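Local structure of flavodoxin (Streptococcus pneumoniae serotype 4, 5LJL) at residues I7-M12 and E18-V23; A53-Y58 and R108-T113; G83-V88 and E141-K146; K101-F106 and S119-V124. The protein probably serves as a low-potential electron donor to several redox enzymes, carrying electrons on a bound FMN cofactor. One frame throughout, in Å; residues are numbered along the deposited sequence.

Overall arrangement
All four contacts press a helix against the same five-stranded parallel sheet, ordered 33-38, 4-9, 52-56, 85-92, 116-125. Contacts 1 and 3 involve helices 15-29 and 130-146 on one face; contacts 2 and 4 share helix 101-113 on the other, their centres about 8 Å apart. Strand neighbours tie them together: Val-8 N reaches Ile-54 O at 2.8 Å between contacts 1 and 2, and Ala-53 N reaches Ile-85 O at 2.9 Å between contacts 2 and 3. Contacts 1 and 3, with centres about 16 Å apart, do not touch. A phosphate ion beside contact 1 occupies the loop after strand 4-9, consistent with the FMN phosphate site of flavodoxins.

Contact 1 of 4, residues I7-M12 and E18-V23; sequences IVFASM and EIADIV. With PO4 (phosphate ion), chain B.
Ile-7 and Phe-9 of strand 4-9 close on Ala-20, whose small methyl lets helix 15-29 lie near the sheet. Strand 7-9 and helix 18-23 run almost antiparallel, at 171°, with their axes 9.1 Å apart. The tight part is wholly apolar. Ala-20 CB fits between two strand side chains, 3.9 Å from Ile-7 CG2 and 4.0 Å from Phe-9 CB. Ile-7 uses both branches: with chi1 at -59° its CG2 is directed to the alanine, while the longer arm carries CD1 to within 4.0 Å of Val-23 CG1, where the two side chains pass at a slant. Aliphatic residues suit this sheet face, which continues over Ile-54 and Ala-56 of the next strand. Phe-9 meets the helix mainly through its CB and packs on Val-36 of the other neighbouring strand.

Toward the C-terminal end of 7-12 the packing gives way to a polar loop. Glu-18 points away from the strand, and Ser-11, by its hydroxyl, and Met-12, by its backbone N-H, bind a phosphate ion, probably from the crystallisation liquor. Ser-11 OG donates to its O1 at 2.6 Å, and Met-12 N to its O4 at 3.0 Å; Asn-15 N, Thr-16 N and Thr-13 OG1 add further bonds. Hydroxyls and main-chain N-H groups thus hold the anion, consistent with an FMN phosphate loop, beside an apolar joint of strand and helix resting on van der Waals contact.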
loop_
_atom_site.group_PDB
_atom_site.type_symbol
_atom_site.label_atom_id
_atom_site.label_comp_id
_atom_site.label_asym_id
_atom_site.label_seq_id
_atom_site.Cartn_x
_atom_site.Cartn_y
_atom_site.Cartn_z
ATOM N N ILE A 7 -6.258 -1.888 -3.230
ATOM C CA ILE A 7 -5.285 -0.876 -2.813
ATOM C C ILE A 7 -5.993 0.120 -1.901
ATOM O O ILE A 7 -7.045 0.715 -2.306
ATOM C CB ILE A 7 -4.675 -0.155 -4.066
ATOM C CG1 ILE A 7 -3.984 -1.141 -5.009
ATOM C CG2 ILE A 7 -3.746 1.012 -3.685
ATOM C CD1 ILE A 7 -3.526 -0.509 -6.330
ATOM N N VAL A 8 -5.476 0.307 -0.693
ATOM C CA VAL A 8 -6.071 1.254 0.270
ATOM C C VAL A 8 -5.059 2.332 0.515
ATOM O O VAL A 8 -3.899 2.019 0.855
ATOM C CB VAL A 8 -6.504 0.533 1.552
ATOM C CG1 VAL A 8 -7.124 1.536 2.535
ATOM C CG2 VAL A 8 -7.457 -0.596 1.203
ATOM N N PHE A 9 -5.468 3.585 0.385
ATOM C CA PHE A 9 -4.548 4.699 0.516
ATOM C C PHE A 9 -4.986 5.741 1.557
ATOM O O PHE A 9 -6.192 5.854 1.897
ATOM C CB PHE A 9 -4.246 5.404 -0.826
ATOM C CG PHE A 9 -5.388 6.205 -1.387
ATOM C CD1 PHE A 9 -5.603 7.509 -0.965
ATOM C CD2 PHE A 9 -6.245 5.627 -2.321
ATOM C CE1 PHE A 9 -6.668 8.237 -1.504
ATOM C CE2 PHE A 9 -7.310 6.338 -2.861
ATOM C CZ PHE A 9 -7.516 7.631 -2.427
ATOM N N ALA A 10 -4.014 6.457 2.077
ATOM C CA ALA A 10 -4.226 7.689 2.832
ATOM C C ALA A 10 -3.338 8.752 2.153
ATOM O O ALA A 10 -2.170 8.463 1.841
ATOM C CB ALA A 10 -3.836 7.497 4.270
ATOM N N SER A 11 -3.833 9.969 2.033
ATOM C CA SER A 11 -3.126 11.017 1.322
ATOM C C SER A 11 -3.593 12.373 1.827
ATOM O O SER A 11 -4.803 12.618 1.837
ATOM C CB SER A 11 -3.365 10.901 -0.188
ATOM O OG SER A 11 -2.530 11.824 -0.905
ATOM N N MET A 12 -2.667 13.213 2.256
ATOM C CA MET A 12 -2.993 14.599 2.710
ATOM C C MET A 12 -2.801 15.606 1.580
ATOM O O MET A 12 -3.703 16.445 1.345
ATOM C CB MET A 12 -2.129 15.000 3.962
ATOM C CG MET A 12 -2.631 16.209 4.738
ATOM S SD MET A 12 -1.617 16.297 6.248
ATOM C CE MET A 12 -2.798 15.453 7.317
ATOM N N GLU A 18 -1.487 9.635 -5.820
ATOM C CA GLU A 18 -0.942 9.529 -7.164
ATOM C C GLU A 18 -0.122 8.220 -7.303
ATOM O O GLU A 18 -0.206 7.505 -8.302
ATOM C CB GLU A 18 -0.018 10.689 -7.450
ATOM C CG GLU A 18 0.552 10.609 -8.818
ATOM C CD GLU A 18 1.140 11.894 -9.279
ATOM O OE1 GLU A 18 0.884 12.211 -10.461
ATOM O OE2 GLU A 18 1.855 12.549 -8.477
ATOM N N ILE A 19 0.616 7.909 -6.258
ATOM C CA ILE A 19 1.405 6.663 -6.185
ATOM C C ILE A 19 0.534 5.445 -6.207
ATOM O O ILE A 19 0.864 4.470 -6.909
ATOM C CB ILE A 19 2.292 6.736 -4.934
ATOM C CG1 ILE A 19 3.439 7.768 -5.141
ATOM C CG2 ILE A 19 2.727 5.372 -4.430
ATOM C CD1 ILE A 19 4.052 8.192 -3.784
ATOM N N ALA A 20 -0.555 5.451 -5.426
ATOM C CA ALA A 20 -1.529 4.350 -5.433
ATOM C C ALA A 20 -2.049 4.140 -6.864
ATOM O O ALA A 20 -2.227 3.010 -7.356
ATOM C CB ALA A 20 -2.688 4.694 -4.489
ATOM N N ASP A 21 -2.389 5.258 -7.495
ATOM C CA ASP A 21 -2.908 5.246 -8.861
ATOM C C ASP A 21 -1.941 4.704 -9.910
ATOM O O ASP A 21 -2.405 3.963 -10.825
ATOM C CB ASP A 21 -3.435 6.643 -9.224
ATOM C CG ASP A 21 -4.733 6.992 -8.517
ATOM O OD1 ASP A 21 -5.532 6.090 -8.069
ATOM O OD2 ASP A 21 -4.971 8.238 -8.454
ATOM N N ILE A 22 -0.652 5.008 -9.766
ATOM C CA ILE A 22 0.352 4.436 -10.638
ATOM C C ILE A 22 0.375 2.908 -10.530
ATOM O O ILE A 22 0.504 2.197 -11.546
ATOM C CB ILE A 22 1.731 5.055 -10.354
ATOM C CG1 ILE A 22 1.732 6.516 -10.766
ATOM C CG2 ILE A 22 2.910 4.276 -10.934
ATOM C CD1 ILE A 22 2.743 7.357 -10.034
ATOM N N VAL A 23 0.368 2.419 -9.284
ATOM C CA VAL A 23 0.372 0.977 -9.075
ATOM C C VAL A 23 -0.886 0.316 -9.636
ATOM O O VAL A 23 -0.782 -0.671 -10.364
ATOM C CB VAL A 23 0.526 0.664 -7.567
ATOM C CG1 VAL A 23 0.366 -0.820 -7.302
ATOM C CG2 VAL A 23 1.896 1.183 -7.049
HETATM P P PO4 B . 0.820 12.907 0.714
HETATM O O1 PO4 B . -0.121 11.920 0.140
HETATM O O2 PO4 B . 1.053 14.066 -0.234
HETATM O O3 PO4 B . 2.117 12.260 1.026
HETATM O O4 PO4 B . 0.269 13.445 1.942
#

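Contact 2 of 4, residues A53-Y58 and R108-T113; sequences AIVATY and RVFVST
Phe-110 meets Ala-53 and Val-55 across this buried contact, its ring laid obliquely against both aliphatic groups. Along the helix, Val-109 comes first: it turns to Tyr-73, Leu-76 and Ala-77 of helix 67-77, so its branched side chain helps join two helices on this side of the sheet. Phe-110 follows and sends the far end of its ring to strand 52-56. CE1 lies 3.9 Å from Ala-53 CB, and CE2 lies 3.7 Å from Val-55 CG2. CZ, between them, touches both. A large aromatic suits this place because the backbones are well separated, with CA atoms of Ala-53 and Phe-110 9.1 Å apart, and the strand offers the short side chains of alanine and valine there. Val-55 has CG1 anti to its own N (chi1 165°), which leaves CG2 for Phe-110 while CG1 packs on Phe-106. Tyr-86 of strand 85-92 stacks with the Phe-110 ring as well.

Next, Ser-112 OG donates to Val-109 O at 2.7 Å, folding its hydroxyl back on the helix. Thr-113 does likewise: its OG1 donates to Phe-110 O at 2.6 Å, in the carbonyl plane on a lone pair, and the same oxygen also accepts from Thr-113 N. A helix resting on the central strand through phenylalanine rings, with alanine and valine beneath them, belongs to the three-layer alpha-beta-alpha sandwich of the flavodoxin-like fold.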
loop_
_atom_site.group_PDB
_atom_site.type_symbol
_atom_site.label_atom_id
_atom_site.label_comp_id
_atom_site.label_asym_id
_atom_site.label_seq_id
_atom_site.Cartn_x
_atom_site.Cartn_y
_atom_site.Cartn_z
ATOM N N ALA A 53 -3.320 -7.579 -1.395
ATOM C CA ALA A 53 -3.617 -6.423 -0.480
ATOM C C ALA A 53 -2.472 -5.417 -0.487
ATOM O O ALA A 53 -1.357 -5.827 -0.146
ATOM C CB ALA A 53 -3.833 -6.928 0.939
ATOM N N ILE A 54 -2.750 -4.145 -0.787
ATOM C CA ILE A 54 -1.734 -3.084 -0.844
ATOM C C ILE A 54 -2.213 -1.896 0.014
ATOM O O ILE A 54 -3.402 -1.463 -0.105
ATOM C CB ILE A 54 -1.438 -2.647 -2.273
ATOM C CG1 ILE A 54 -0.857 -3.802 -3.121
ATOM C CG2 ILE A 54 -0.552 -1.415 -2.327
ATOM C CD1 ILE A 54 -0.959 -3.615 -4.578
ATOM N N VAL A 55 -1.295 -1.375 0.827
ATOM C CA VAL A 55 -1.478 -0.108 1.519
ATOM C C VAL A 55 -0.496 0.885 0.941
ATOM O O VAL A 55 0.698 0.571 0.804
ATOM C CB VAL A 55 -1.315 -0.204 3.050
ATOM C CG1 VAL A 55 -1.157 1.154 3.698
ATOM C CG2 VAL A 55 -2.469 -1.029 3.617
ATOM N N ALA A 56 -1.038 2.062 0.626
ATOM C CA ALA A 56 -0.228 3.217 0.239
ATOM C C ALA A 56 -0.450 4.287 1.287
ATOM O O ALA A 56 -1.577 4.772 1.455
ATOM C CB ALA A 56 -0.686 3.689 -1.162
ATOM N N THR A 57 0.568 4.702 2.011
ATOM C CA THR A 57 0.393 5.664 3.112
ATOM C C THR A 57 1.469 6.726 3.188
ATOM O O THR A 57 2.628 6.450 2.967
ATOM C CB THR A 57 0.260 4.892 4.460
ATOM O OG1 THR A 57 -0.148 5.805 5.504
ATOM C CG2 THR A 57 1.531 4.138 4.827
ATOM N N TYR A 58 1.076 7.930 3.581
ATOM C CA TYR A 58 2.014 8.981 4.023
ATOM C C TYR A 58 2.290 8.701 5.546
ATOM O O TYR A 58 1.717 7.801 6.141
ATOM C CB TYR A 58 1.460 10.386 3.777
ATOM C CG TYR A 58 0.257 10.821 4.620
ATOM C CD1 TYR A 58 -1.000 10.472 4.254
ATOM C CD2 TYR A 58 0.407 11.594 5.769
ATOM C CE1 TYR A 58 -2.121 10.956 4.956
ATOM C CE2 TYR A 58 -0.681 12.014 6.537
ATOM C CZ TYR A 58 -1.952 11.702 6.143
ATOM O OH TYR A 58 -3.054 12.114 6.869
ATOM N N ARG A 108 5.122 -4.299 8.827
ATOM C CA ARG A 108 5.134 -5.166 10.014
ATOM C C ARG A 108 3.774 -5.680 10.400
ATOM O O ARG A 108 3.631 -6.862 10.740
ATOM C CB ARG A 108 5.816 -4.446 11.191
ATOM C CG ARG A 108 7.280 -4.187 10.953
ATOM C CD ARG A 108 8.178 -5.412 11.207
ATOM N NE ARG A 108 9.615 -5.001 11.338
ATOM C CZ ARG A 108 10.550 -5.531 12.157
ATOM N NH1 ARG A 108 10.281 -6.542 12.989
ATOM N NH2 ARG A 108 11.785 -5.021 12.155
ATOM N N VAL A 109 2.755 -4.833 10.353
ATOM C CA VAL A 109 1.420 -5.282 10.645
ATOM C C VAL A 109 0.938 -6.341 9.664
ATOM O O VAL A 109 0.299 -7.354 10.078
ATOM C CB VAL A 109 0.422 -4.112 10.915
ATOM C CG1 VAL A 109 -0.082 -3.519 9.646
ATOM C CG2 VAL A 109 -0.772 -4.641 11.713
ATOM N N PHE A 110 1.248 -6.176 8.363
ATOM C CA PHE A 110 0.940 -7.228 7.404
ATOM C C PHE A 110 1.661 -8.592 7.713
ATOM O O PHE A 110 1.002 -9.670 7.664
ATOM C CB PHE A 110 1.250 -6.798 5.984
ATOM C CG PHE A 110 0.113 -6.081 5.295
ATOM C CD1 PHE A 110 -1.085 -6.731 5.020
ATOM C CD2 PHE A 110 0.335 -4.815 4.768
ATOM C CE1 PHE A 110 -2.076 -6.093 4.305
ATOM C CE2 PHE A 110 -0.643 -4.185 3.972
ATOM C CZ PHE A 110 -1.862 -4.822 3.771
ATOM N N VAL A 111 2.911 -8.508 8.097
ATOM C CA VAL A 111 3.690 -9.722 8.481
ATOM C C VAL A 111 2.887 -10.432 9.611
ATOM O O VAL A 111 2.698 -11.677 9.565
ATOM C CB VAL A 111 5.059 -9.422 9.022
ATOM C CG1 VAL A 111 5.640 -10.712 9.621
ATOM C CG2 VAL A 111 6.000 -8.919 7.957
ATOM N N SER A 112 2.424 -9.628 10.565
ATOM C CA SER A 112 1.721 -10.191 11.761
ATOM C C SER A 112 0.435 -10.942 11.427
ATOM O O SER A 112 0.063 -11.819 12.194
ATOM C CB SER A 112 1.525 -9.127 12.842
ATOM O OG SER A 112 0.386 -8.270 12.659
ATOM N N THR A 113 -0.240 -10.627 10.317
ATOM C CA THR A 113 -1.464 -11.263 9.878
ATOM C C THR A 113 -1.255 -12.623 9.196
ATOM O O THR A 113 -2.228 -13.360 8.989
ATOM C CB THR A 113 -2.236 -10.422 8.856
ATOM O OG1 THR A 113 -1.549 -10.367 7.572
ATOM C CG2 THR A 113 -2.568 -9.024 9.382
#

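Contact 3 of 4, residues G83-V88 and E141-K146; sequences GKIYGV and EELAAK
This is helix-on-sheet packing near the C terminus, where Leu-143 of helix 130-146 lies against Ile-85 at the start of strand 85-92. The meeting is aliphatic: Ile-85 CG2 and Leu-143 CD2 stand 3.8 Å apart, the two side chains lying alongside with ends pointing opposite ways. With chi1 of Ile-85 at -54° CG1 stands beside the backbone N, which puts CG2 anti to that N and facing the leucine. Leu-143 CD2 also rests 4.0 Å from Tyr-86 O. Gly-87 has no side chain, so Leu-143 CD1 can lean over the backbone, 4.9 Å from Gly-87 CA. A long, branched leucine suits this place, since it bridges the gap to the sheet and extends over Ile-52 and Ile-54 of the adjoining strand. Tyr-86 points to the other face, where its hydroxyl bonds Asp-107.

Polar groups of the helix lie to one side of this packing. Lys-146, extended beyond CG, reaches back one turn to Glu-142, with its NZ 2.8 Å from Glu-142 OE2 and approaching from above the carboxylate plane, 37° out of it. The ammonium also bonds Gly-118 O, while Glu-142 OE1 takes a bond from Ser-119 OG. Dispersion and exclusion of water therefore hold the helix to strand 85-92 itself, whereas the charged pair reaches strand 116-125 next door and may help fix how the helix is turned.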
loop_
_atom_site.group_PDB
_atom_site.type_symbol
_atom_site.label_atom_id
_atom_site.label_comp_id
_atom_site.label_asym_id
_atom_site.label_seq_id
_atom_site.Cartn_x
_atom_site.Cartn_y
_atom_site.Cartn_z
ATOM N N GLY A 83 -2.403 -16.818 3.047
ATOM C CA GLY A 83 -2.728 -17.011 1.633
ATOM C C GLY A 83 -2.880 -15.753 0.809
ATOM O O GLY A 83 -3.194 -15.844 -0.378
ATOM N N LYS A 84 -2.683 -14.576 1.418
ATOM C CA LYS A 84 -2.750 -13.342 0.652
ATOM C C LYS A 84 -1.304 -12.846 0.416
ATOM O O LYS A 84 -0.452 -13.066 1.247
ATOM C CB LYS A 84 -3.518 -12.245 1.403
ATOM C CG LYS A 84 -4.898 -12.614 2.008
ATOM C CD LYS A 84 -5.892 -12.939 0.968
ATOM C CE LYS A 84 -7.276 -13.271 1.529
ATOM N NZ LYS A 84 -8.112 -13.915 0.488
ATOM N N ILE A 85 -1.092 -12.177 -0.698
ATOM C CA ILE A 85 0.166 -11.493 -1.064
ATOM C C ILE A 85 -0.046 -10.008 -0.707
ATOM O O ILE A 85 -1.140 -9.435 -1.025
ATOM C CB ILE A 85 0.448 -11.611 -2.580
ATOM C CG1 ILE A 85 0.446 -13.062 -3.086
ATOM C CG2 ILE A 85 1.768 -10.893 -3.019
ATOM C CD1 ILE A 85 1.048 -14.029 -2.167
ATOM N N TYR A 86 0.964 -9.352 -0.109
ATOM C CA TYR A 86 0.799 -7.928 0.153
ATOM C C TYR A 86 2.004 -7.123 -0.372
ATOM O O TYR A 86 3.072 -7.652 -0.604
ATOM C CB TYR A 86 0.616 -7.643 1.659
ATOM C CG TYR A 86 1.886 -7.723 2.500
ATOM C CD1 TYR A 86 2.687 -6.602 2.716
ATOM C CD2 TYR A 86 2.215 -8.895 3.166
ATOM C CE1 TYR A 86 3.847 -6.681 3.511
ATOM C CE2 TYR A 86 3.358 -8.991 3.972
ATOM C CZ TYR A 86 4.148 -7.876 4.177
ATOM O OH TYR A 86 5.293 -7.990 4.941
ATOM N N GLY A 87 1.794 -5.829 -0.434
ATOM C CA GLY A 87 2.870 -4.873 -0.578
ATOM C C GLY A 87 2.494 -3.541 0.016
ATOM O O GLY A 87 1.290 -3.247 0.252
ATOM N N VAL A 88 3.513 -2.737 0.256
ATOM C CA VAL A 88 3.322 -1.423 0.895
ATOM C C VAL A 88 4.158 -0.370 0.183
ATOM O O VAL A 88 5.342 -0.594 -0.152
ATOM C CB VAL A 88 3.656 -1.394 2.415
ATOM C CG1 VAL A 88 3.173 -0.131 3.099
ATOM C CG2 VAL A 88 3.022 -2.577 3.096
ATOM N N GLU A 141 4.520 -5.212 -11.153
ATOM C CA GLU A 141 4.795 -6.348 -12.094
ATOM C C GLU A 141 5.241 -7.618 -11.303
ATOM O O GLU A 141 4.868 -8.758 -11.661
ATOM C CB GLU A 141 5.870 -5.936 -13.108
ATOM C CG GLU A 141 5.389 -4.897 -14.103
ATOM C CD GLU A 141 6.425 -3.970 -14.673
ATOM O OE1 GLU A 141 7.625 -4.266 -14.593
ATOM O OE2 GLU A 141 6.027 -2.967 -15.348
ATOM N N GLU A 142 6.003 -7.439 -10.205
ATOM C CA GLU A 142 6.411 -8.562 -9.362
ATOM C C GLU A 142 5.196 -9.157 -8.628
ATOM O O GLU A 142 5.048 -10.356 -8.576
ATOM C CB GLU A 142 7.553 -8.162 -8.412
ATOM C CG GLU A 142 7.979 -9.318 -7.514
ATOM C CD GLU A 142 9.210 -9.081 -6.707
ATOM O OE1 GLU A 142 9.584 -7.908 -6.586
ATOM O OE2 GLU A 142 9.844 -10.104 -6.291
ATOM N N LEU A 143 4.304 -8.317 -8.086
ATOM C CA LEU A 143 3.069 -8.858 -7.504
ATOM C C LEU A 143 2.195 -9.635 -8.471
ATOM O O LEU A 143 1.649 -10.710 -8.139
ATOM C CB LEU A 143 2.260 -7.688 -6.896
ATOM C CG LEU A 143 2.881 -6.924 -5.713
ATOM C CD1 LEU A 143 1.880 -5.867 -5.243
ATOM C CD2 LEU A 143 3.301 -7.837 -4.571
ATOM N N ALA A 144 2.014 -9.058 -9.659
ATOM C CA ALA A 144 1.314 -9.741 -10.747
ATOM C C ALA A 144 1.987 -11.105 -11.046
ATOM O O ALA A 144 1.305 -12.115 -11.247
ATOM C CB ALA A 144 1.222 -8.875 -11.995
ATOM N N ALA A 145 3.302 -11.147 -11.139
ATOM C CA ALA A 145 3.994 -12.401 -11.430
ATOM C C ALA A 145 3.634 -13.545 -10.411
ATOM O O ALA A 145 3.628 -14.728 -10.763
ATOM C CB ALA A 145 5.495 -12.179 -11.468
ATOM N N LYS A 146 3.442 -13.170 -9.160
ATOM C CA LYS A 146 3.281 -14.099 -8.029
ATOM C C LYS A 146 1.844 -14.545 -7.843
ATOM O O LYS A 146 1.562 -15.604 -7.261
ATOM C CB LYS A 146 3.897 -13.509 -6.778
ATOM C CG LYS A 146 5.406 -13.463 -6.885
ATOM C CD LYS A 146 6.133 -12.820 -5.720
ATOM C CE LYS A 146 7.627 -12.885 -5.970
ATOM N NZ LYS A 146 8.472 -12.164 -4.993
#

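Contact 4 of 4, residues K101-F106 and S119-V124; sequences KAVDDF and SECVKV
The beta-alpha-beta unit of strand 85-92, helix 101-113 and strand 116-125 is closed here, where Val-103 and Asp-104 of the helix face Cys-121 and Lys-123 of the last strand. Val-103 supplies the apolar half. Its CG1, anti to the backbone N with chi1 at 170°, reaches over Cys-121 and lies 3.8 Å from Cys-121 CB. The same methyl stands 4.1 Å from Lys-123 CE, so the lysine's hydrocarbon stem contributes to the packing before its charge is used. Val-103 also packs on Val-88, which links this helix to both strands of the unit, and a compact beta-branched residue suits such a position.

Toward solvent, Lys-123 runs out extended to form a salt bridge with Asp-104, the two side chains crossing at about a right angle. Its NZ donates to Asp-104 OD1 at 2.8 Å, on the syn side and 28° out of the carboxylate plane. Asp-104 OD2 is farther off, at 3.5 Å from the same Lys-123 NZ, so the grip is lopsided, resting on one oxygen. A short aspartate is long enough here because the lysine spans most of the gap. Val-122, between Cys-121 and Lys-123, points to the other face and packs on Leu-136 and Phe-139. The contact thus pairs an apolar interior with an ionic margin, and the partly exposed salt bridge probably adds direction more than strength, since water competes for its charges.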
loop_
_atom_site.group_PDB
_atom_site.type_symbol
_atom_site.label_atom_id
_atom_site.label_comp_id
_atom_site.label_asym_id
_atom_site.label_seq_id
_atom_site.Cartn_x
_atom_site.Cartn_y
_atom_site.Cartn_z
ATOM N N LYS A 101 8.155 6.238 7.742
ATOM C CA LYS A 101 8.095 5.245 8.807
ATOM C C LYS A 101 6.717 4.544 8.799
ATOM O O LYS A 101 6.674 3.386 9.162
ATOM C CB LYS A 101 8.426 5.824 10.159
ATOM C CG LYS A 101 8.207 4.846 11.296
ATOM C CD LYS A 101 8.988 5.277 12.476
ATOM C CE LYS A 101 8.674 4.372 13.651
ATOM N NZ LYS A 101 9.787 4.457 14.634
ATOM N N ALA A 102 5.633 5.207 8.389
ATOM C CA ALA A 102 4.338 4.513 8.332
ATOM C C ALA A 102 4.370 3.303 7.332
ATOM O O ALA A 102 3.625 2.321 7.538
ATOM C CB ALA A 102 3.146 5.458 8.029
ATOM N N VAL A 103 5.184 3.393 6.276
ATOM C CA VAL A 103 5.355 2.281 5.294
ATOM C C VAL A 103 5.952 1.063 6.036
ATOM O O VAL A 103 5.410 -0.078 5.951
ATOM C CB VAL A 103 6.208 2.704 4.037
ATOM C CG1 VAL A 103 6.566 1.483 3.187
ATOM C CG2 VAL A 103 5.565 3.842 3.247
ATOM N N ASP A 104 6.991 1.307 6.831
ATOM C CA ASP A 104 7.610 0.268 7.624
ATOM C C ASP A 104 6.621 -0.308 8.627
ATOM O O ASP A 104 6.542 -1.537 8.814
ATOM C CB ASP A 104 8.853 0.795 8.352
ATOM C CG ASP A 104 10.014 0.964 7.472
ATOM O OD1 ASP A 104 10.000 0.606 6.268
ATOM O OD2 ASP A 104 11.013 1.501 8.009
ATOM N N ASP A 105 5.845 0.546 9.276
ATOM C CA ASP A 105 4.865 0.073 10.262
ATOM C C ASP A 105 3.776 -0.813 9.658
ATOM O O ASP A 105 3.377 -1.811 10.254
ATOM C CB ASP A 105 4.234 1.259 10.959
ATOM C CG ASP A 105 5.225 2.046 11.809
ATOM O OD1 ASP A 105 6.336 1.556 12.101
ATOM O OD2 ASP A 105 4.853 3.183 12.057
ATOM N N PHE A 106 3.316 -0.451 8.460
ATOM C CA PHE A 106 2.296 -1.268 7.750
ATOM C C PHE A 106 2.912 -2.559 7.217
ATOM O O PHE A 106 2.215 -3.606 7.173
ATOM C CB PHE A 106 1.567 -0.476 6.662
ATOM C CG PHE A 106 0.296 0.149 7.122
ATOM C CD1 PHE A 106 -0.831 -0.650 7.267
ATOM C CD2 PHE A 106 0.207 1.468 7.494
ATOM C CE1 PHE A 106 -2.050 -0.088 7.679
ATOM C CE2 PHE A 106 -0.986 2.038 7.906
ATOM C CZ PHE A 106 -2.145 1.255 8.016
ATOM N N SER A 119 6.815 -8.107 -2.822
ATOM C CA SER A 119 7.820 -7.236 -3.434
ATOM C C SER A 119 8.313 -6.244 -2.392
ATOM O O SER A 119 7.570 -5.906 -1.452
ATOM C CB SER A 119 7.192 -6.508 -4.665
ATOM O OG SER A 119 8.097 -5.855 -5.471
ATOM N N GLU A 120 9.562 -5.794 -2.555
ATOM C CA GLU A 120 10.187 -4.820 -1.646
ATOM C C GLU A 120 9.299 -3.537 -1.562
ATOM O O GLU A 120 8.767 -3.062 -2.574
ATOM C CB GLU A 120 11.606 -4.593 -2.181
ATOM C CG GLU A 120 12.527 -3.702 -1.437
ATOM C CD GLU A 120 13.918 -3.589 -2.121
ATOM O OE1 GLU A 120 14.562 -2.587 -1.838
ATOM O OE2 GLU A 120 14.367 -4.457 -2.939
ATOM N N CYS A 121 9.165 -2.968 -0.390
ATOM C CA CYS A 121 8.310 -1.763 -0.274
ATOM C C CYS A 121 8.961 -0.625 -1.075
ATOM O O CYS A 121 10.175 -0.587 -1.207
ATOM C CB CYS A 121 8.116 -1.396 1.217
ATOM S SG CYS A 121 9.624 -0.822 1.986
ATOM N N VAL A 122 8.133 0.286 -1.580
ATOM C CA VAL A 122 8.602 1.424 -2.386
ATOM C C VAL A 122 8.315 2.692 -1.602
ATOM O O VAL A 122 7.146 3.016 -1.416
ATOM C CB VAL A 122 7.911 1.452 -3.778
ATOM C CG1 VAL A 122 8.498 2.607 -4.623
ATOM C CG2 VAL A 122 8.105 0.087 -4.505
ATOM N N LYS A 123 9.359 3.457 -1.309
ATOM C CA LYS A 123 9.275 4.735 -0.570
ATOM C C LYS A 123 9.714 5.859 -1.534
ATOM O O LYS A 123 10.719 5.699 -2.248
ATOM C CB LYS A 123 10.189 4.724 0.640
ATOM C CG LYS A 123 9.783 3.694 1.674
ATOM C CD LYS A 123 10.930 3.526 2.642
ATOM C CE LYS A 123 10.469 2.702 3.841
ATOM N NZ LYS A 123 11.622 2.222 4.663
ATOM N N VAL A 124 8.858 6.877 -1.661
ATOM C CA VAL A 124 9.014 7.968 -2.631
ATOM C C VAL A 124 9.165 9.268 -1.824
ATOM O O VAL A 124 8.414 9.553 -0.899
ATOM C CB VAL A 124 7.791 8.077 -3.530
ATOM C CG1 VAL A 124 7.830 9.316 -4.436
ATOM C CG2 VAL A 124 7.569 6.752 -4.322
#